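Local coordinates for protein xylulokinase (Brucella ovis, PDB 5VM1) that probably phosphorylates D-xylulose to D-xylulose 5-phosphate at the expense of ATP, as a sugar kinase of the FGGY family, at residues Gly252-Gly257 against His289-Thr294; Asn244-Cys249 against Phe431-Gly436; Ala153-Val158 against Glu205-Gln210; Thr183-Thr188 against Glu196-Thr201. All coordinates share one frame; numbering follows the deposited sequence.

In the fold
Contacts 1 and 2 form one group near the middle of the chain and contacts 3 and 4 another farther out. Contact 1 is nested in the chain loop that contact 2 closes, and their centres are 12 Å apart. Helix 243-251 carries one side of contact 2 and leads into the 252-257 loop of contact 1; its start holds Asp243, the predicted proton acceptor. The side chain of Ala433 is about 4 Å from that of Asp243, and that of His289 about 11 Å. Contact 4 is nested inside the loop closed by contact 3. Trp185 and Met208 touch between them. The side chain of Ser184 lies about 7 Å from that of His88, a predicted substrate-binding residue.

Contact 1 (Gly252-Gly257 against His289-Thr294); sequences GTVKPG and HALPRT
His289 meets Thr253 through one nearly straight hydrogen bond. Its NE2 donates to the backbone O of Thr253 at 3.0 Å, with 170° at the hydrogen. The acceptor sits at the ring edge, in the ring plane. Seen from the carbonyl, the donor is tilted slightly from the plane. Beside this bond, CG1 of Val254 comes within 3.5 Å of His289 NE2, approaching the ring obliquely. CB of Val254 packs on CD1 of Leu291 at 3.8 Å, the two side chains crossing at about a right angle. CG2 of Thr294 lies 3.9 Å from the backbone O of Val254.

The imidazole is held at both nitrogens. Its ND1 accepts from the backbone N of Ala290 at 2.7 Å, which fixes the ring's rotation and is consistent with a hydrogen on NE2. CG stands anti to the backbone N of His289 (chi1 -150°), which carries the ring toward Thr253. Phe270 packs edge-to-face with it, and helix 243-251 touches it through Ala245 and Ala248. Phe451 packs on Val254 and Leu291. Thr253 is the centre of an inverse gamma turn. This turn, just after helix 243-251, meets the loop joining antiparallel strands 285-288 and 295-301 of the C-terminal FGGY domain.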
# COMPACT_ATOMS: atom_id res chain seq x y z
N GLY A 252 3.93 -10.42 8.46
CA GLY A 252 4.42 -10.38 9.82
C GLY A 252 5.03 -9.05 10.23
O GLY A 252 5.71 -8.99 11.27
N THR A 253 4.82 -7.99 9.45
CA THR A 253 5.40 -6.69 9.77
C THR A 253 4.43 -5.89 10.65
O THR A 253 3.74 -4.98 10.21
CB THR A 253 5.74 -5.95 8.49
OG1 THR A 253 6.39 -6.85 7.61
CG2 THR A 253 6.65 -4.81 8.80
N VAL A 254 4.38 -6.27 11.93
CA VAL A 254 3.44 -5.65 12.86
C VAL A 254 4.13 -5.21 14.16
O VAL A 254 3.55 -4.44 14.94
CB VAL A 254 2.27 -6.60 13.14
CG1 VAL A 254 1.51 -6.89 11.88
CG2 VAL A 254 2.79 -7.89 13.72
N LYS A 255 5.42 -5.70 14.42
CA LYS A 255 6.07 -5.24 15.65
C LYS A 255 6.96 -4.04 15.39
O LYS A 255 7.46 -3.87 14.27
CB LYS A 255 6.92 -6.34 16.28
CG LYS A 255 6.12 -7.50 16.90
CD LYS A 255 6.99 -8.36 17.81
CE LYS A 255 7.94 -9.28 17.05
NZ LYS A 255 8.50 -10.34 17.98
N PRO A 256 7.14 -3.17 16.39
CA PRO A 256 7.94 -1.95 16.17
C PRO A 256 9.35 -2.24 15.67
O PRO A 256 10.07 -3.10 16.19
CB PRO A 256 7.95 -1.28 17.55
CG PRO A 256 6.72 -1.75 18.20
CD PRO A 256 6.31 -3.07 17.60
N GLY A 257 9.74 -1.47 14.66
CA GLY A 257 11.04 -1.59 14.05
C GLY A 257 11.14 -2.63 12.96
O GLY A 257 12.19 -2.72 12.30
N HIS A 289 -2.24 1.02 11.96
CA HIS A 289 -2.09 -0.34 11.47
C HIS A 289 -3.43 -1.07 11.60
O HIS A 289 -4.43 -0.51 12.04
CB HIS A 289 -1.00 -1.07 12.24
CG HIS A 289 -0.30 -2.13 11.45
ND1 HIS A 289 -0.95 -2.90 10.51
CD2 HIS A 289 0.97 -2.59 11.50
CE1 HIS A 289 -0.10 -3.78 10.00
NE2 HIS A 289 1.07 -3.62 10.59
N ALA A 290 -3.47 -2.32 11.17
CA ALA A 290 -4.70 -3.10 11.32
C ALA A 290 -4.85 -3.62 12.73
O ALA A 290 -5.89 -4.20 13.04
CB ALA A 290 -4.74 -4.27 10.35
N LEU A 291 -3.83 -3.49 13.57
CA LEU A 291 -3.95 -4.07 14.89
C LEU A 291 -4.18 -2.97 15.91
O LEU A 291 -3.75 -1.83 15.72
CB LEU A 291 -2.70 -4.87 15.26
CG LEU A 291 -2.26 -5.87 14.18
CD1 LEU A 291 -1.21 -6.82 14.68
CD2 LEU A 291 -3.45 -6.63 13.63
N PRO A 292 -4.86 -3.27 17.00
CA PRO A 292 -5.16 -2.21 17.97
C PRO A 292 -3.88 -1.66 18.57
O PRO A 292 -2.84 -2.34 18.60
CB PRO A 292 -6.04 -2.92 19.00
CG PRO A 292 -5.84 -4.35 18.77
CD PRO A 292 -5.48 -4.56 17.35
N ARG A 293 -3.93 -0.39 18.97
CA ARG A 293 -2.81 0.30 19.64
C ARG A 293 -1.50 0.20 18.82
O ARG A 293 -0.39 0.23 19.37
CB ARG A 293 -2.66 -0.21 21.09
N THR A 294 -1.63 0.13 17.50
CA THR A 294 -0.51 -0.08 16.59
C THR A 294 -0.63 0.86 15.39
O THR A 294 -1.73 1.10 14.89
CB THR A 294 -0.46 -1.54 16.12
OG1 THR A 294 -0.44 -2.41 17.26
CG2 THR A 294 0.73 -1.80 15.27

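Contact 2 (Asn244-Cys249 against Phe431-Gly436); sequences NAASAC and FGAAFG
Two helices of the actin-like ATPase fold meet here, helix 243-251 and the start of helix 433-446. Ser247 lies against the N-terminal turn of the second helix: its CA is 3.8 Å from the backbone N of Ala433. With OG anti to the backbone N (chi1 -154°), the hydroxyl Ser247 OG lies 3.8 Å from CA of Gly432. CB of Ala246 touches CB of Ala433 at 4.1 Å.

Small residues let the backbones come close. The CA atoms of Ser247 and Ala433 are 3.9 Å apart, and those of Cys249 and Gly436 are 4.7 Å apart. Gly436 has no side chain, and its CA points a hydrogen at the backbone O of Ala246. This CA-H...O contact is 3.4 Å long and almost straight, 173° at the hydrogen. CB of Cys249 rests on CA of the same glycine.

Gly432 is the N-cap residue of helix 433-446, and its backbone N is bonded to OD1 of Asp430. Arg439 adds a hydrogen bond to the backbone O of Cys249. Ala433 also packs on Asp14, predicted to be important for activity. This close glycine-alanine packing joins the two FGGY domains beside the predicted catalytic site.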
# COMPACT_ATOMS: atom_id res chain seq x y z
N ASN A 244 -1.86 -1.88 2.05
CA ASN A 244 -0.53 -1.83 2.63
C ASN A 244 -0.50 -2.49 4.00
O ASN A 244 0.30 -3.41 4.23
CB ASN A 244 -0.04 -0.39 2.70
CG ASN A 244 0.33 0.14 1.33
OD1 ASN A 244 -0.48 0.80 0.67
ND2 ASN A 244 1.57 -0.10 0.93
N ALA A 245 -1.38 -2.06 4.91
CA ALA A 245 -1.48 -2.66 6.23
C ALA A 245 -1.90 -4.13 6.14
O ALA A 245 -1.49 -4.96 6.96
CB ALA A 245 -2.45 -1.85 7.09
N ALA A 246 -2.75 -4.47 5.16
CA ALA A 246 -3.10 -5.87 4.96
C ALA A 246 -1.89 -6.68 4.57
O ALA A 246 -1.61 -7.75 5.13
CB ALA A 246 -4.16 -6.00 3.87
N SER A 247 -1.13 -6.17 3.61
CA SER A 247 0.09 -6.82 3.14
C SER A 247 1.06 -7.05 4.29
O SER A 247 1.62 -8.14 4.43
CB SER A 247 0.71 -5.94 2.06
OG SER A 247 1.49 -6.69 1.17
N ALA A 248 1.21 -6.03 5.15
CA ALA A 248 2.11 -6.13 6.30
C ALA A 248 1.65 -7.20 7.29
O ALA A 248 2.49 -7.90 7.87
CB ALA A 248 2.21 -4.77 7.00
N CYS A 249 0.33 -7.34 7.50
CA CYS A 249 -0.18 -8.45 8.31
C CYS A 249 0.13 -9.79 7.68
O CYS A 249 0.44 -10.75 8.37
CB CYS A 249 -1.68 -8.34 8.52
SG CYS A 249 -2.22 -7.05 9.64
N PHE A 431 2.08 -14.06 0.57
CA PHE A 431 2.07 -13.47 1.90
C PHE A 431 1.71 -12.00 1.80
O PHE A 431 2.19 -11.17 2.58
CB PHE A 431 3.41 -13.68 2.60
CG PHE A 431 3.87 -15.12 2.64
CD1 PHE A 431 3.15 -16.06 3.37
CD2 PHE A 431 4.97 -15.53 1.94
CE1 PHE A 431 3.53 -17.39 3.42
CE2 PHE A 431 5.38 -16.88 1.99
CZ PHE A 431 4.65 -17.80 2.73
N GLY A 432 0.88 -11.68 0.82
CA GLY A 432 0.46 -10.33 0.51
C GLY A 432 -0.84 -9.92 1.16
O GLY A 432 -1.21 -10.42 2.23
N ALA A 433 -1.53 -8.99 0.49
CA ALA A 433 -2.76 -8.41 1.02
C ALA A 433 -3.84 -9.47 1.25
O ALA A 433 -4.48 -9.49 2.31
CB ALA A 433 -3.27 -7.33 0.07
N ALA A 434 -4.03 -10.38 0.30
CA ALA A 434 -5.07 -11.40 0.47
C ALA A 434 -4.73 -12.35 1.60
O ALA A 434 -5.63 -12.85 2.28
CB ALA A 434 -5.30 -12.16 -0.83
N PHE A 435 -3.45 -12.64 1.82
CA PHE A 435 -3.12 -13.50 2.94
C PHE A 435 -3.29 -12.77 4.27
O PHE A 435 -3.76 -13.35 5.25
CB PHE A 435 -1.72 -14.06 2.78
CG PHE A 435 -1.30 -14.95 3.88
CD1 PHE A 435 -1.96 -16.15 4.10
CD2 PHE A 435 -0.20 -14.63 4.67
CE1 PHE A 435 -1.56 -16.99 5.12
CE2 PHE A 435 0.20 -15.48 5.69
CZ PHE A 435 -0.48 -16.65 5.91
N GLY A 436 -2.94 -11.48 4.31
CA GLY A 436 -3.19 -10.71 5.52
C GLY A 436 -4.67 -10.61 5.83
O GLY A 436 -5.08 -10.66 6.99

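Contact 3 (Ala153-Val158 against Glu205-Gln210); sequences ARIRKV and EGQMPQ
The backbones come together where the start of strand 157-159 meets a 3-10 turn: the backbone N of Val158 donates to the backbone O of Gln207 at 2.9 Å. The same oxygen receives a CA-H...O contact from Lys157, so two neighbouring residues of the strand converge on it.

Gln207 also works through its side chain. Beyond CG its chain is extended and crosses that of Ile155 at about a right angle. NE2 of Gln207 donates to the backbone O of Ile155 at 2.8 Å. This oxygen lies in the amide plane of Gln207, but the donor stands above the carbonyl plane, 46° out of it. OE1 of Gln207 accepts from the backbone N of Gly204, so both ends of the amide are bonded and its rotation is fixed.

CG of Gln207 lies over one face of the Arg156 guanidinium, 3.8 Å from NH1. Lys157 bends at chi2 and chi3 (72° and 47°), folding its chain over the turn. Its NZ donates to the backbone O of Gly206 at 3.1 Å, and Tyr173 adds a cation-pi contact to Lys157.

On the buried side, CE of Met208 packs on CB of Val158 at 3.7 Å, the two side chains pointing the same way. CD of Pro209 lies 3.5 Å from the backbone O of Val158. Arg156 and Lys157 both pair with Leu93, which makes a classic beta bulge where strand 157-159 begins against strand 91-93. The contact packs the 3-10 turn 205-207 on this bulged strand start, within the N-terminal FGGY domain.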
# COMPACT_ATOMS: atom_id res chain seq x y z
N ALA A 153 -25.13 16.67 -2.92
CA ALA A 153 -26.30 16.91 -2.08
C ALA A 153 -26.97 15.63 -1.63
O ALA A 153 -27.63 15.63 -0.59
CB ALA A 153 -27.31 17.78 -2.83
N ARG A 154 -26.80 14.54 -2.38
CA ARG A 154 -27.44 13.26 -2.12
C ARG A 154 -26.55 12.29 -1.36
O ARG A 154 -27.00 11.18 -1.07
CB ARG A 154 -27.88 12.61 -3.44
CG ARG A 154 -28.88 13.43 -4.21
CD ARG A 154 -29.53 12.57 -5.26
NE ARG A 154 -28.82 12.63 -6.53
CZ ARG A 154 -28.64 11.60 -7.35
NH1 ARG A 154 -29.10 10.39 -7.00
NH2 ARG A 154 -28.00 11.77 -8.49
N ILE A 155 -25.33 12.69 -0.99
CA ILE A 155 -24.42 11.81 -0.28
C ILE A 155 -24.94 11.52 1.13
O ILE A 155 -25.07 12.42 1.98
CB ILE A 155 -23.02 12.43 -0.20
CG1 ILE A 155 -22.40 12.54 -1.59
CG2 ILE A 155 -22.15 11.63 0.75
CD1 ILE A 155 -21.07 13.19 -1.55
N ARG A 156 -25.16 10.25 1.42
CA ARG A 156 -25.51 9.84 2.77
C ARG A 156 -24.42 9.00 3.43
O ARG A 156 -24.44 8.84 4.65
CB ARG A 156 -26.86 9.11 2.77
CG ARG A 156 -28.08 10.08 2.87
CD ARG A 156 -28.03 11.00 4.14
NE ARG A 156 -27.48 10.26 5.29
CZ ARG A 156 -26.83 10.81 6.33
NH1 ARG A 156 -26.65 12.12 6.41
NH2 ARG A 156 -26.36 10.02 7.29
N LYS A 157 -23.49 8.46 2.65
CA LYS A 157 -22.37 7.71 3.19
C LYS A 157 -21.18 7.81 2.22
O LYS A 157 -21.37 7.79 1.00
CB LYS A 157 -22.81 6.25 3.41
CG LYS A 157 -21.97 5.45 4.37
CD LYS A 157 -22.18 5.91 5.79
CE LYS A 157 -23.68 6.06 6.14
NZ LYS A 157 -23.88 6.12 7.62
N VAL A 158 -19.96 7.90 2.75
CA VAL A 158 -18.73 7.83 1.96
C VAL A 158 -17.97 6.60 2.43
O VAL A 158 -17.53 6.54 3.59
CB VAL A 158 -17.84 9.08 2.10
CG1 VAL A 158 -16.51 8.86 1.33
CG2 VAL A 158 -18.57 10.37 1.62
N GLU A 205 -20.00 13.43 10.58
CA GLU A 205 -19.57 12.09 10.97
C GLU A 205 -20.61 11.02 10.67
O GLU A 205 -20.25 9.86 10.44
CB GLU A 205 -19.19 12.10 12.45
CG GLU A 205 -18.59 10.82 12.97
CD GLU A 205 -17.86 11.07 14.27
OE1 GLU A 205 -17.35 10.09 14.86
OE2 GLU A 205 -17.83 12.25 14.69
N GLY A 206 -21.89 11.40 10.63
CA GLY A 206 -22.96 10.47 10.29
C GLY A 206 -22.92 9.97 8.87
O GLY A 206 -23.66 9.04 8.54
N GLN A 207 -22.13 10.61 8.01
CA GLN A 207 -21.89 10.16 6.65
C GLN A 207 -20.66 9.28 6.55
O GLN A 207 -20.27 8.92 5.44
CB GLN A 207 -21.73 11.34 5.69
CG GLN A 207 -23.01 12.09 5.34
CD GLN A 207 -22.70 13.47 4.77
OE1 GLN A 207 -21.97 14.26 5.38
NE2 GLN A 207 -23.25 13.77 3.60
N MET A 208 -19.97 9.02 7.68
CA MET A 208 -18.86 8.08 7.69
C MET A 208 -19.34 6.76 8.26
O MET A 208 -20.31 6.71 9.01
CB MET A 208 -17.68 8.60 8.53
CG MET A 208 -17.10 9.96 8.15
SD MET A 208 -16.14 9.94 6.63
CE MET A 208 -17.27 10.68 5.43
N PRO A 209 -18.67 5.66 7.91
CA PRO A 209 -18.95 4.38 8.59
C PRO A 209 -18.40 4.41 10.01
O PRO A 209 -17.57 5.24 10.38
CB PRO A 209 -18.21 3.35 7.73
CG PRO A 209 -17.03 4.12 7.22
CD PRO A 209 -17.57 5.52 6.95
N GLN A 210 -18.85 3.45 10.80
CA GLN A 210 -18.33 3.30 12.15
C GLN A 210 -16.95 2.65 12.08
O GLN A 210 -16.65 1.89 11.15
CB GLN A 210 -19.29 2.49 13.03

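Contact 4 (Thr183-Thr188 against Glu196-Thr201); sequences TSWLDT and ELLAKT
Trp185 and Leu198 make the main apolar contact, a CH-pi interaction. CD2 of Leu198 stands over the five-membered ring, 3.5 Å from its centroid and 15° off the ring normal. The side chains cross at about a right angle. CG of Leu198 is anti to its carbonyl carbon. CD1 continues the extended chain, and the other branch, CD2, is the one that lies on the ring. The backbone O of Thr183 lies on the opposite face of the indole, toward the rim. Leu197 adds a second apolar side chain: its CB packs 4.4 Å from CD1 of Trp185.

Leu197 also packs on a carbonyl, its CD1 lying 3.4 Å from the backbone O of Ser184.

The polar contact is made at the indole edge. NE1 of Trp185 donates to OG1 of Thr201 at 3.0 Å, a bent bond of 143° whose acceptor is tilted 23° from the ring plane. OG1 of Thr201 in turn donates to the backbone O of Leu198 at 3.2 Å. That oxygen also accepts from the backbone N of Thr201, and the two donors approach the carbonyl on one side of its plane. The hydroxyl thus links the indole N-H to the backbone O of Leu198, accepting from one and donating to the other.

The backbone before the indole is held by an ST turn, in which OG1 of Thr183 accepts from the backbone N of Trp185 at 2.9 Å. Leu197 and Leu198 of helix 195-200, together with Thr201, pack on the chain leading into strand 186-187. Helix 137-147 and Trp193 of strand 192-193 also pack on Trp185, while helix 122-128 packs on Leu197.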
# COMPACT_ATOMS: atom_id res chain seq x y z
N THR A 183 -8.08 8.57 4.61
CA THR A 183 -9.13 9.43 4.08
C THR A 183 -8.80 10.90 4.22
O THR A 183 -9.36 11.72 3.48
CB THR A 183 -10.45 9.18 4.81
OG1 THR A 183 -10.32 9.59 6.17
CG2 THR A 183 -10.83 7.72 4.77
N SER A 184 -7.85 11.22 5.10
CA SER A 184 -7.55 12.57 5.56
C SER A 184 -8.69 13.18 6.35
O SER A 184 -8.74 14.39 6.52
CB SER A 184 -7.14 13.46 4.39
OG SER A 184 -5.93 12.99 3.86
N TRP A 185 -9.60 12.35 6.86
CA TRP A 185 -10.61 12.76 7.83
C TRP A 185 -10.37 12.21 9.23
O TRP A 185 -11.10 12.60 10.16
CB TRP A 185 -12.00 12.33 7.37
CG TRP A 185 -12.55 13.03 6.18
CD1 TRP A 185 -12.63 14.38 5.99
CD2 TRP A 185 -13.17 12.43 5.05
NE1 TRP A 185 -13.25 14.66 4.78
CE2 TRP A 185 -13.59 13.47 4.19
CE3 TRP A 185 -13.39 11.11 4.67
CZ2 TRP A 185 -14.22 13.23 2.98
CZ3 TRP A 185 -14.02 10.86 3.46
CH2 TRP A 185 -14.42 11.92 2.62
N LEU A 186 -9.40 11.31 9.41
CA LEU A 186 -9.15 10.64 10.68
C LEU A 186 -8.14 11.40 11.56
O LEU A 186 -7.16 11.94 11.06
CB LEU A 186 -8.64 9.22 10.42
CG LEU A 186 -8.73 8.27 11.62
CD1 LEU A 186 -10.10 7.56 11.66
CD2 LEU A 186 -7.60 7.28 11.58
N ASP A 187 -8.41 11.45 12.87
CA ASP A 187 -7.39 11.84 13.84
C ASP A 187 -6.53 10.59 14.06
O ASP A 187 -6.83 9.74 14.89
CB ASP A 187 -8.01 12.37 15.13
CG ASP A 187 -6.97 12.99 16.09
OD1 ASP A 187 -5.82 12.53 16.15
OD2 ASP A 187 -7.31 13.95 16.82
N THR A 188 -5.44 10.47 13.28
CA THR A 188 -4.67 9.22 13.27
C THR A 188 -4.16 8.85 14.66
O THR A 188 -4.20 7.68 15.04
CB THR A 188 -3.51 9.35 12.30
OG1 THR A 188 -4.00 9.89 11.08
CG2 THR A 188 -2.88 8.00 12.02
N GLU A 196 -13.73 18.34 12.94
CA GLU A 196 -13.20 19.57 12.36
C GLU A 196 -12.86 19.39 10.88
O GLU A 196 -13.20 20.23 10.05
CB GLU A 196 -11.99 20.05 13.17
CG GLU A 196 -11.37 21.37 12.68
CD GLU A 196 -10.16 21.83 13.51
OE1 GLU A 196 -9.83 21.16 14.51
OE2 GLU A 196 -9.58 22.90 13.19
N LEU A 197 -12.19 18.27 10.54
CA LEU A 197 -11.79 18.03 9.15
C LEU A 197 -12.99 17.67 8.27
O LEU A 197 -13.03 18.04 7.08
CB LEU A 197 -10.77 16.89 9.08
CG LEU A 197 -9.43 17.05 9.82
CD1 LEU A 197 -8.54 15.83 9.58
CD2 LEU A 197 -8.71 18.35 9.42
N LEU A 198 -13.95 16.93 8.82
CA LEU A 198 -15.16 16.59 8.08
C LEU A 198 -15.95 17.84 7.70
O LEU A 198 -16.40 17.98 6.56
CB LEU A 198 -16.02 15.63 8.90
CG LEU A 198 -15.52 14.17 8.95
CD1 LEU A 198 -16.27 13.40 10.02
CD2 LEU A 198 -15.63 13.46 7.60
N ALA A 199 -16.12 18.77 8.65
CA ALA A 199 -16.84 20.00 8.35
C ALA A 199 -16.17 20.82 7.25
O ALA A 199 -16.86 21.48 6.46
CB ALA A 199 -16.96 20.84 9.61
N LYS A 200 -14.84 20.78 7.17
CA LYS A 200 -14.09 21.57 6.20
C LYS A 200 -14.25 21.05 4.77
O LYS A 200 -13.95 21.77 3.81
CB LYS A 200 -12.60 21.54 6.58
CG LYS A 200 -12.31 22.25 7.88
CD LYS A 200 -10.84 22.30 8.27
CE LYS A 200 -10.62 23.49 9.18
NZ LYS A 200 -9.22 23.64 9.60
N THR A 201 -14.75 19.83 4.60
CA THR A 201 -15.01 19.29 3.28
C THR A 201 -16.49 19.14 3.02
O THR A 201 -16.88 18.62 1.97
CB THR A 201 -14.30 17.94 3.12
OG1 THR A 201 -14.95 16.95 3.92
CG2 THR A 201 -12.86 18.09 3.62